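Local coordinates for putative MAR1 (Leishmania donovani, PDB 1X9G), which is of unknown function but belongs to the isochorismatase superfamily and has been proposed to be a ribonuclease, at residues H53-E58 against D182-R187; R134-K139 against N163-T168. All coordinates share one frame; numbering follows the deposited sequence.

Contact 1: H53-E58 against D182-R187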
ATOM      1  N   HIS A  53      15.843 -20.341 -17.970  1.00 63.20           N
ATOM      2  CA  HIS A  53      17.266 -20.344 -17.672  1.00 64.69           C
ATOM      3  C   HIS A  53      18.043 -21.183 -18.705  1.00 65.47           C
ATOM      4  O   HIS A  53      19.143 -20.791 -19.103  1.00 65.85           O
ATOM      5  CB  HIS A  53      17.512 -20.829 -16.237  1.00 64.90           C
ATOM      6  CG  HIS A  53      18.786 -21.599 -16.048  1.00 65.08           C
ATOM      7  ND1 HIS A  53      20.028 -21.002 -16.041  1.00 63.45           N
ATOM      8  CD2 HIS A  53      19.001 -22.922 -15.835  1.00 65.80           C
ATOM      9  CE1 HIS A  53      20.954 -21.923 -15.836  1.00 64.70           C
ATOM     10  NE2 HIS A  53      20.357 -23.098 -15.716  1.00 66.04           N
ATOM     11  N   GLU A  54      17.462 -22.308 -19.138  1.00 65.66           N
ATOM     12  CA  GLU A  54      17.997 -23.094 -20.263  1.00 65.93           C
ATOM     13  C   GLU A  54      18.096 -22.290 -21.562  1.00 65.94           C
ATOM     14  O   GLU A  54      19.039 -22.459 -22.299  1.00 65.75           O
ATOM     15  CB  GLU A  54      17.185 -24.364 -20.465  1.00 65.80           C
ATOM     16  CG  GLU A  54      17.382 -25.279 -19.292  1.00 67.02           C
ATOM     17  CD  GLU A  54      16.334 -26.341 -19.164  1.00 69.62           C
ATOM     18  OE1 GLU A  54      15.221 -26.166 -19.700  1.00 69.92           O
ATOM     19  OE2 GLU A  54      16.629 -27.359 -18.500  1.00 73.29           O
ATOM     20  N   VAL A  55      17.143 -21.385 -21.807  1.00 66.30           N
ATOM     21  CA  VAL A  55      17.256 -20.419 -22.911  1.00 65.84           C
ATOM     22  C   VAL A  55      18.517 -19.557 -22.745  1.00 67.02           C
ATOM     23  O   VAL A  55      19.233 -19.315 -23.705  1.00 67.08           O
ATOM     24  CB  VAL A  55      15.998 -19.511 -23.050  1.00 64.70           C
ATOM     25  CG1 VAL A  55      16.207 -18.493 -24.121  1.00 65.84           C
ATOM     26  CG2 VAL A  55      14.759 -20.303 -23.378  1.00 62.21           C
ATOM     27  N   VAL A  56      18.808 -19.111 -21.523  1.00 68.55           N
ATOM     28  CA  VAL A  56      19.873 -18.108 -21.329  1.00 69.84           C
ATOM     29  C   VAL A  56      20.895 -18.448 -20.220  1.00 69.57           C
ATOM     30  O   VAL A  56      21.054 -17.699 -19.283  1.00 69.73           O
ATOM     31  CB  VAL A  56      19.284 -16.647 -21.185  1.00 70.56           C
ATOM     32  CG1 VAL A  56      20.402 -15.594 -21.316  1.00 71.80           C
ATOM     33  CG2 VAL A  56      18.224 -16.371 -22.274  1.00 70.00           C
ATOM     34  N   PRO A  57      21.652 -19.548 -20.386  1.00 70.28           N
ATOM     35  CA  PRO A  57      22.410 -20.118 -19.276  1.00 70.48           C
ATOM     36  C   PRO A  57      23.767 -19.486 -18.934  1.00 71.06           C
ATOM     37  O   PRO A  57      24.261 -19.680 -17.817  1.00 71.68           O
ATOM     38  CB  PRO A  57      22.589 -21.580 -19.701  1.00 70.05           C
ATOM     39  CG  PRO A  57      21.994 -21.685 -21.092  1.00 69.20           C
ATOM     40  CD  PRO A  57      21.865 -20.333 -21.615  1.00 69.71           C
ATOM     41  N   GLU A  58      24.374 -18.755 -19.859  1.00 71.08           N
ATOM     42  CA  GLU A  58      25.658 -18.120 -19.580  1.00 71.73           C
ATOM     43  C   GLU A  58      25.429 -16.876 -18.739  1.00 71.45           C
ATOM     44  O   GLU A  58      26.376 -16.214 -18.324  1.00 71.80           O
ATOM     45  CB  GLU A  58      26.392 -17.735 -20.886  1.00 72.50           C
ATOM     46  CG  GLU A  58      25.814 -18.351 -22.180  1.00 75.30           C
ATOM     47  CD  GLU A  58      24.462 -17.715 -22.617  1.00 78.29           C
ATOM     48  OE1 GLU A  58      23.656 -17.299 -21.747  1.00 78.80           O
ATOM     49  OE2 GLU A  58      24.200 -17.644 -23.843  1.00 79.69           O
ATOM     50  N   ASP A 182      13.971  -9.731 -30.187  1.00 68.78           N
ATOM     51  CA  ASP A 182      15.142 -10.202 -29.459  1.00 67.79           C
ATOM     52  C   ASP A 182      15.469 -11.603 -29.951  1.00 67.00           C
ATOM     53  O   ASP A 182      14.545 -12.381 -30.183  1.00 66.05           O
ATOM     54  CB  ASP A 182      14.832 -10.244 -27.953  1.00 66.88           C
ATOM     55  CG  ASP A 182      16.065 -10.474 -27.124  1.00 66.42           C
ATOM     56  OD1 ASP A 182      16.758  -9.481 -26.812  1.00 66.76           O
ATOM     57  OD2 ASP A 182      16.360 -11.640 -26.803  1.00 66.51           O
ATOM     58  N   PRO A 183      16.777 -11.941 -30.083  1.00 67.20           N
ATOM     59  CA  PRO A 183      17.147 -13.249 -30.662  1.00 67.06           C
ATOM     60  C   PRO A 183      16.515 -14.371 -29.858  1.00 67.57           C
ATOM     61  O   PRO A 183      16.237 -15.467 -30.392  1.00 67.21           O
ATOM     62  CB  PRO A 183      18.673 -13.282 -30.526  1.00 66.61           C
ATOM     63  CG  PRO A 183      19.086 -11.873 -30.499  1.00 66.77           C
ATOM     64  CD  PRO A 183      17.979 -11.157 -29.739  1.00 67.41           C
ATOM     65  N   ASN A 184      16.254 -14.096 -28.582  1.00 67.39           N
ATOM     66  CA  ASN A 184      15.685 -15.140 -27.743  1.00 67.66           C
ATOM     67  C   ASN A 184      14.163 -15.121 -27.552  1.00 67.37           C
ATOM     68  O   ASN A 184      13.608 -16.024 -26.925  1.00 66.49           O
ATOM     69  CB  ASN A 184      16.477 -15.310 -26.450  1.00 67.16           C
ATOM     70  CG  ASN A 184      17.728 -16.102 -26.675  1.00 67.50           C
ATOM     71  OD1 ASN A 184      17.677 -17.240 -27.161  1.00 66.19           O
ATOM     72  ND2 ASN A 184      18.864 -15.513 -26.352  1.00 66.61           N
ATOM     73  N   PHE A 185      13.512 -14.151 -28.186  1.00 67.49           N
ATOM     74  CA  PHE A 185      12.103 -13.950 -27.994  1.00 68.48           C
ATOM     75  C   PHE A 185      11.161 -15.111 -28.346  1.00 68.79           C
ATOM     76  O   PHE A 185      10.333 -15.461 -27.519  1.00 69.86           O
ATOM     77  CB  PHE A 185      11.596 -12.623 -28.583  1.00 68.40           C
ATOM     78  CG  PHE A 185      10.156 -12.387 -28.285  1.00 69.52           C
ATOM     79  CD1 PHE A 185       9.210 -12.392 -29.298  1.00 71.74           C
ATOM     80  CD2 PHE A 185       9.723 -12.277 -26.948  1.00 70.60           C
ATOM     81  CE1 PHE A 185       7.838 -12.215 -28.990  1.00 73.18           C
ATOM     82  CE2 PHE A 185       8.382 -12.124 -26.629  1.00 70.77           C
ATOM     83  CZ  PHE A 185       7.431 -12.086 -27.646  1.00 71.83           C
ATOM     84  N   LYS A 186      11.253 -15.660 -29.546  1.00 69.57           N
ATOM     85  CA  LYS A 186      10.457 -16.817 -30.003  1.00 70.04           C
ATOM     86  C   LYS A 186      10.484 -17.967 -29.001  1.00 70.03           C
ATOM     87  O   LYS A 186       9.458 -18.608 -28.738  1.00 69.53           O
ATOM     88  CB  LYS A 186      11.031 -17.331 -31.347  1.00 71.33           C
ATOM     89  CG  LYS A 186      10.147 -18.322 -32.196  1.00 71.36           C
ATOM     90  CD  LYS A 186       9.449 -17.594 -33.394  1.00 74.62           C
ATOM     91  CE  LYS A 186       8.981 -18.582 -34.493  1.00 74.65           C
ATOM     92  NZ  LYS A 186      10.068 -18.942 -35.506  1.00 75.64           N
ATOM     93  N   ARG A 187      11.669 -18.234 -28.463  1.00 70.12           N
ATOM     94  CA  ARG A 187      11.830 -19.266 -27.454  1.00 71.32           C
ATOM     95  C   ARG A 187      11.095 -18.909 -26.159  1.00 71.52           C
ATOM     96  O   ARG A 187      10.348 -19.726 -25.621  1.00 72.01           O
ATOM     97  CB  ARG A 187      13.317 -19.513 -27.170  1.00 71.87           C
ATOM     98  CG  ARG A 187      13.983 -20.627 -27.990  1.00 71.87           C
ATOM     99  CD  ARG A 187      15.486 -20.634 -27.710  1.00 72.29           C
ATOM    100  NE  ARG A 187      15.887 -21.721 -26.810  1.00 74.57           N
ATOM    101  CZ  ARG A 187      17.152 -22.077 -26.544  1.00 74.93           C
ATOM    102  NH1 ARG A 187      18.174 -21.407 -27.085  1.00 76.48           N
ATOM    103  NH2 ARG A 187      17.401 -23.095 -25.715  1.00 70.76           N
TER
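Arg187 reaches across to the last turn of helix 39-55, touching Val55 first with CB and then with its far end. Arg187 CB lies 4.1 Å from Val55 CG2, the first apolar touch. The chain then bends at its third torsion (chi3 103°), which carries Arg187 NE to 3.9 Å from the same methyl, Val55 CG2, and turns the guanidinium over the helix backbone. There Val55 CA sits 3.9 Å above one face of the Arg187 guanidinium, displaced toward its rim. At the tip, Arg187 NH2 comes to 3.8 Å from Glu54 O, obliquely and too far for a hydrogen bond; the approach may still be mildly favourable electrostatically, since a carbonyl at a helix C-terminal end lies near a positive charge.

The other branch of Val55 serves a second partner. Val55 CG1 stands anti to the backbone N (chi1 176°) and lies 3.6 Å from Asn184 OD1, the two side chains running antiparallel past one another. Asn184 ND2 lies 4.2 Å from Val56 CG2, but its polar partner is Tyr16 OH, which also bonds Asp182 OD2. Asp182 OD2 in turn accepts from Asn184 N at 3.0 Å, a capping bond within the type I turn 182-185 and one that helps set the position of Asn184.

With 202 Å² buried in total and no polar bond joining the segments, the contact is a modest one. It sets the C-terminal end of helix 39-55, where Val56 leaves helical geometry, beside the turn that leads into helix 185-191, and Thr60, opening strand 60-67, bonds to His53 and Val56.

Contact 2: R134-K139 against N163-T168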
ATOM      1  N   ARG A 134      19.732  -7.096  -6.167  1.00 60.76           N
ATOM      2  CA  ARG A 134      18.356  -6.670  -6.409  1.00 59.47           C
ATOM      3  C   ARG A 134      17.490  -7.917  -6.345  1.00 58.08           C
ATOM      4  O   ARG A 134      17.832  -8.951  -6.952  1.00 58.08           O
ATOM      5  CB  ARG A 134      18.133  -5.938  -7.733  1.00 59.82           C
ATOM      6  CG  ARG A 134      19.318  -5.190  -8.284  1.00 61.78           C
ATOM      7  CD  ARG A 134      19.071  -3.751  -8.670  1.00 63.61           C
ATOM      8  NE  ARG A 134      17.701  -3.406  -9.071  1.00 67.94           N
ATOM      9  CZ  ARG A 134      17.312  -3.137 -10.320  1.00 67.56           C
ATOM     10  NH1 ARG A 134      18.179  -3.221 -11.337  1.00 67.68           N
ATOM     11  NH2 ARG A 134      16.044  -2.812 -10.558  1.00 65.47           N
ATOM     12  N   VAL A 135      16.381  -7.847  -5.606  1.00 55.09           N
ATOM     13  CA  VAL A 135      15.482  -8.973  -5.598  1.00 52.36           C
ATOM     14  C   VAL A 135      14.129  -8.765  -6.302  1.00 51.84           C
ATOM     15  O   VAL A 135      13.518  -7.699  -6.206  1.00 52.13           O
ATOM     16  CB  VAL A 135      15.498  -9.800  -4.238  1.00 52.62           C
ATOM     17  CG1 VAL A 135      16.379  -9.206  -3.190  1.00 49.06           C
ATOM     18  CG2 VAL A 135      14.126 -10.174  -3.763  1.00 49.56           C
ATOM     19  N   PHE A 136      13.728  -9.780  -7.073  1.00 51.21           N
ATOM     20  CA  PHE A 136      12.531  -9.761  -7.909  1.00 51.20           C
ATOM     21  C   PHE A 136      11.739 -10.991  -7.650  1.00 51.89           C
ATOM     22  O   PHE A 136      12.297 -12.091  -7.620  1.00 51.91           O
ATOM     23  CB  PHE A 136      12.893  -9.710  -9.393  1.00 51.26           C
ATOM     24  CG  PHE A 136      13.796  -8.579  -9.738  1.00 52.36           C
ATOM     25  CD1 PHE A 136      15.178  -8.714  -9.590  1.00 53.21           C
ATOM     26  CD2 PHE A 136      13.267  -7.360 -10.190  1.00 54.64           C
ATOM     27  CE1 PHE A 136      16.026  -7.637  -9.910  1.00 53.61           C
ATOM     28  CE2 PHE A 136      14.081  -6.282 -10.487  1.00 52.50           C
ATOM     29  CZ  PHE A 136      15.469  -6.426 -10.365  1.00 53.63           C
ATOM     30  N   LEU A 137      10.436 -10.822  -7.446  1.00 52.16           N
ATOM     31  CA  LEU A 137       9.639 -11.899  -6.899  1.00 53.61           C
ATOM     32  C   LEU A 137       8.387 -12.045  -7.732  1.00 54.41           C
ATOM     33  O   LEU A 137       7.640 -11.120  -7.856  1.00 54.33           O
ATOM     34  CB  LEU A 137       9.290 -11.589  -5.410  1.00 53.73           C
ATOM     35  CG  LEU A 137      10.472 -11.495  -4.428  1.00 53.30           C
ATOM     36  CD1 LEU A 137      10.406 -10.276  -3.626  1.00 53.13           C
ATOM     37  CD2 LEU A 137      10.515 -12.737  -3.521  1.00 53.73           C
ATOM     38  N   PRO A 138       8.173 -13.218  -8.345  1.00 56.65           N
ATOM     39  CA  PRO A 138       6.889 -13.385  -9.012  1.00 57.43           C
ATOM     40  C   PRO A 138       5.855 -13.831  -8.000  1.00 58.46           C
ATOM     41  O   PRO A 138       5.949 -14.979  -7.530  1.00 59.86           O
ATOM     42  CB  PRO A 138       7.165 -14.523  -9.992  1.00 57.55           C
ATOM     43  CG  PRO A 138       8.190 -15.389  -9.249  1.00 56.60           C
ATOM     44  CD  PRO A 138       9.051 -14.404  -8.501  1.00 56.75           C
ATOM     45  N   LYS A 139       4.896 -12.958  -7.674  1.00 58.08           N
ATOM     46  CA  LYS A 139       3.829 -13.262  -6.700  1.00 58.60           C
ATOM     47  C   LYS A 139       3.033 -14.497  -7.071  1.00 58.26           C
ATOM     48  O   LYS A 139       2.457 -15.192  -6.227  1.00 58.88           O
ATOM     49  CB  LYS A 139       2.862 -12.090  -6.579  1.00 58.40           C
ATOM     50  CG  LYS A 139       1.897 -12.260  -5.410  1.00 58.19           C
ATOM     51  CD  LYS A 139       1.046 -11.003  -5.237  1.00 60.85           C
ATOM     52  CE  LYS A 139      -0.336 -11.339  -4.781  1.00 62.63           C
ATOM     53  NZ  LYS A 139      -0.768 -10.218  -3.880  1.00 68.34           N
ATOM     54  N   ASN A 163      15.302  -1.831  -4.094  1.00 56.39           N
ATOM     55  CA  ASN A 163      15.969  -3.037  -4.476  1.00 55.49           C
ATOM     56  C   ASN A 163      15.141  -4.321  -4.323  1.00 55.08           C
ATOM     57  O   ASN A 163      15.653  -5.395  -4.618  1.00 55.66           O
ATOM     58  CB  ASN A 163      17.333  -3.101  -3.810  1.00 56.06           C
ATOM     59  CG  ASN A 163      18.239  -1.988  -4.294  1.00 58.05           C
ATOM     60  OD1 ASN A 163      18.757  -1.213  -3.503  1.00 60.89           O
ATOM     61  ND2 ASN A 163      18.373  -1.859  -5.626  1.00 60.14           N
ATOM     62  N   CYS A 164      13.856  -4.201  -3.965  1.00 52.52           N
ATOM     63  CA  CYS A 164      12.961  -5.351  -3.959  1.00 50.67           C
ATOM     64  C   CYS A 164      11.723  -5.061  -4.809  1.00 50.46           C
ATOM     65  O   CYS A 164      11.148  -4.011  -4.703  1.00 49.29           O
ATOM     66  CB  CYS A 164      12.569  -5.688  -2.521  1.00 51.23           C
ATOM     67  SG  CYS A 164      11.642  -7.187  -2.351  1.00 51.26           S
ATOM     68  N   GLU A 165      11.329  -5.980  -5.689  1.00 50.79           N
ATOM     69  CA  GLU A 165      10.152  -5.743  -6.545  1.00 50.67           C
ATOM     70  C   GLU A 165       9.305  -6.949  -6.737  1.00 50.10           C
ATOM     71  O   GLU A 165       9.815  -7.996  -7.137  1.00 51.89           O
ATOM     72  CB  GLU A 165      10.533  -5.229  -7.927  1.00 50.82           C
ATOM     73  CG  GLU A 165      11.479  -4.022  -7.921  1.00 50.62           C
ATOM     74  CD  GLU A 165      11.756  -3.488  -9.345  1.00 51.27           C
ATOM     75  OE1 GLU A 165      12.391  -2.420  -9.427  1.00 47.17           O
ATOM     76  OE2 GLU A 165      11.364  -4.145 -10.356  1.00 54.95           O
ATOM     77  N   ILE A 166       8.015  -6.803  -6.472  1.00 49.13           N
ATOM     78  CA  ILE A 166       7.075  -7.891  -6.603  1.00 49.42           C
ATOM     79  C   ILE A 166       6.266  -7.665  -7.855  1.00 49.67           C
ATOM     80  O   ILE A 166       5.574  -6.644  -7.986  1.00 49.51           O
ATOM     81  CB  ILE A 166       6.167  -8.030  -5.339  1.00 49.78           C
ATOM     82  CG1 ILE A 166       7.040  -8.272  -4.099  1.00 49.52           C
ATOM     83  CG2 ILE A 166       5.164  -9.224  -5.454  1.00 48.51           C
ATOM     84  CD1 ILE A 166       6.271  -8.185  -2.862  1.00 49.84           C
ATOM     85  N   THR A 167       6.375  -8.587  -8.803  1.00 49.37           N
ATOM     86  CA  THR A 167       5.524  -8.508 -10.003  1.00 50.03           C
ATOM     87  C   THR A 167       4.963  -9.912 -10.217  1.00 50.25           C
ATOM     88  O   THR A 167       4.388 -10.485  -9.304  1.00 50.53           O
ATOM     89  CB  THR A 167       6.276  -7.959 -11.257  1.00 49.06           C
ATOM     90  OG1 THR A 167       7.560  -8.613 -11.367  1.00 52.87           O
ATOM     91  CG2 THR A 167       6.481  -6.397 -11.196  1.00 48.80           C
ATOM     92  N   THR A 168       5.159 -10.469 -11.410  1.00 50.65           N
ATOM     93  CA  THR A 168       4.732 -11.809 -11.730  1.00 50.11           C
ATOM     94  C   THR A 168       5.710 -12.339 -12.727  1.00 50.12           C
ATOM     95  O   THR A 168       6.517 -11.590 -13.268  1.00 51.78           O
ATOM     96  CB  THR A 168       3.280 -11.891 -12.325  1.00 49.92           C
ATOM     97  OG1 THR A 168       3.163 -11.014 -13.447  1.00 52.02           O
ATOM     98  CG2 THR A 168       2.210 -11.509 -11.313  1.00 47.77           C
TER
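Leu137 CD1 meets two residues of the neighbouring strand at once, approaching Cys164 SG to 3.6 Å and Ile166 CG1 to 3.9 Å. Val135 lies on the same face of the sheet, its CG2 by Cys164 SG, and helix 117-130 covers this side through Val125, which touches both Val135 and Leu137.

Strands 134-138 and 164-167 run side by side, with axes 4.8 Å apart and 16° between their directions. Five backbone bonds form the regular parallel ladder: Asn163 O and Glu165 O accept from Val135 N and Leu137 N, Val135 O and Leu137 O accept from Glu165 N and Thr167 N, and Thr167 O accepts from Lys139 N. With helix 147-158 between them the strands make a beta-alpha-beta unit at one side of the six-stranded parallel sheet, whose 3-2-1-4-5-6 order is that of a Rossmann-like alpha/beta fold.

The opposite face carries Phe136 and Glu165, which run next to each other off the sheet. Glu165 OE2 is 3.5 Å from Phe136 CE2 at the ring edge, with ring and carboxylate planes 77° apart. Farther out, Phe136 CZ lies 3.6 Å above the guanidinium plane of Arg134, displaced toward its rim. Arg134 NH2 bonds Leu12 O and makes a long, uncertain salt bridge with Glu165 OE1. Near Arg134, Asn163 ND2 comes to 3.7 Å from Arg134 CD. At the far end Thr168 OG1, at the N-cap of helix 169-176, bonds Asp149 of the second subunit.

Contact 2 belongs to the core: its centre is about 9 Å from that of the chain, and nine of its twelve touching residues are buried. Contact 1 lies about 18 Å out and is only partly buried. No secondary-structure element is common to them; one joins adjacent sheet strands, the other brings a helix end to a turn and a later helix, and their nearest atoms are about 13 Å apart. Chemistry follows position. In contact 2 backbone bonds set the register and side chains pack on both faces of the sheet, whereas contact 1 has no bond between its segments and rests on side chains packing against side chains and helix backbone. Along the chain, both segments of 134-139/163-168 fall between those of 53-58/182-187.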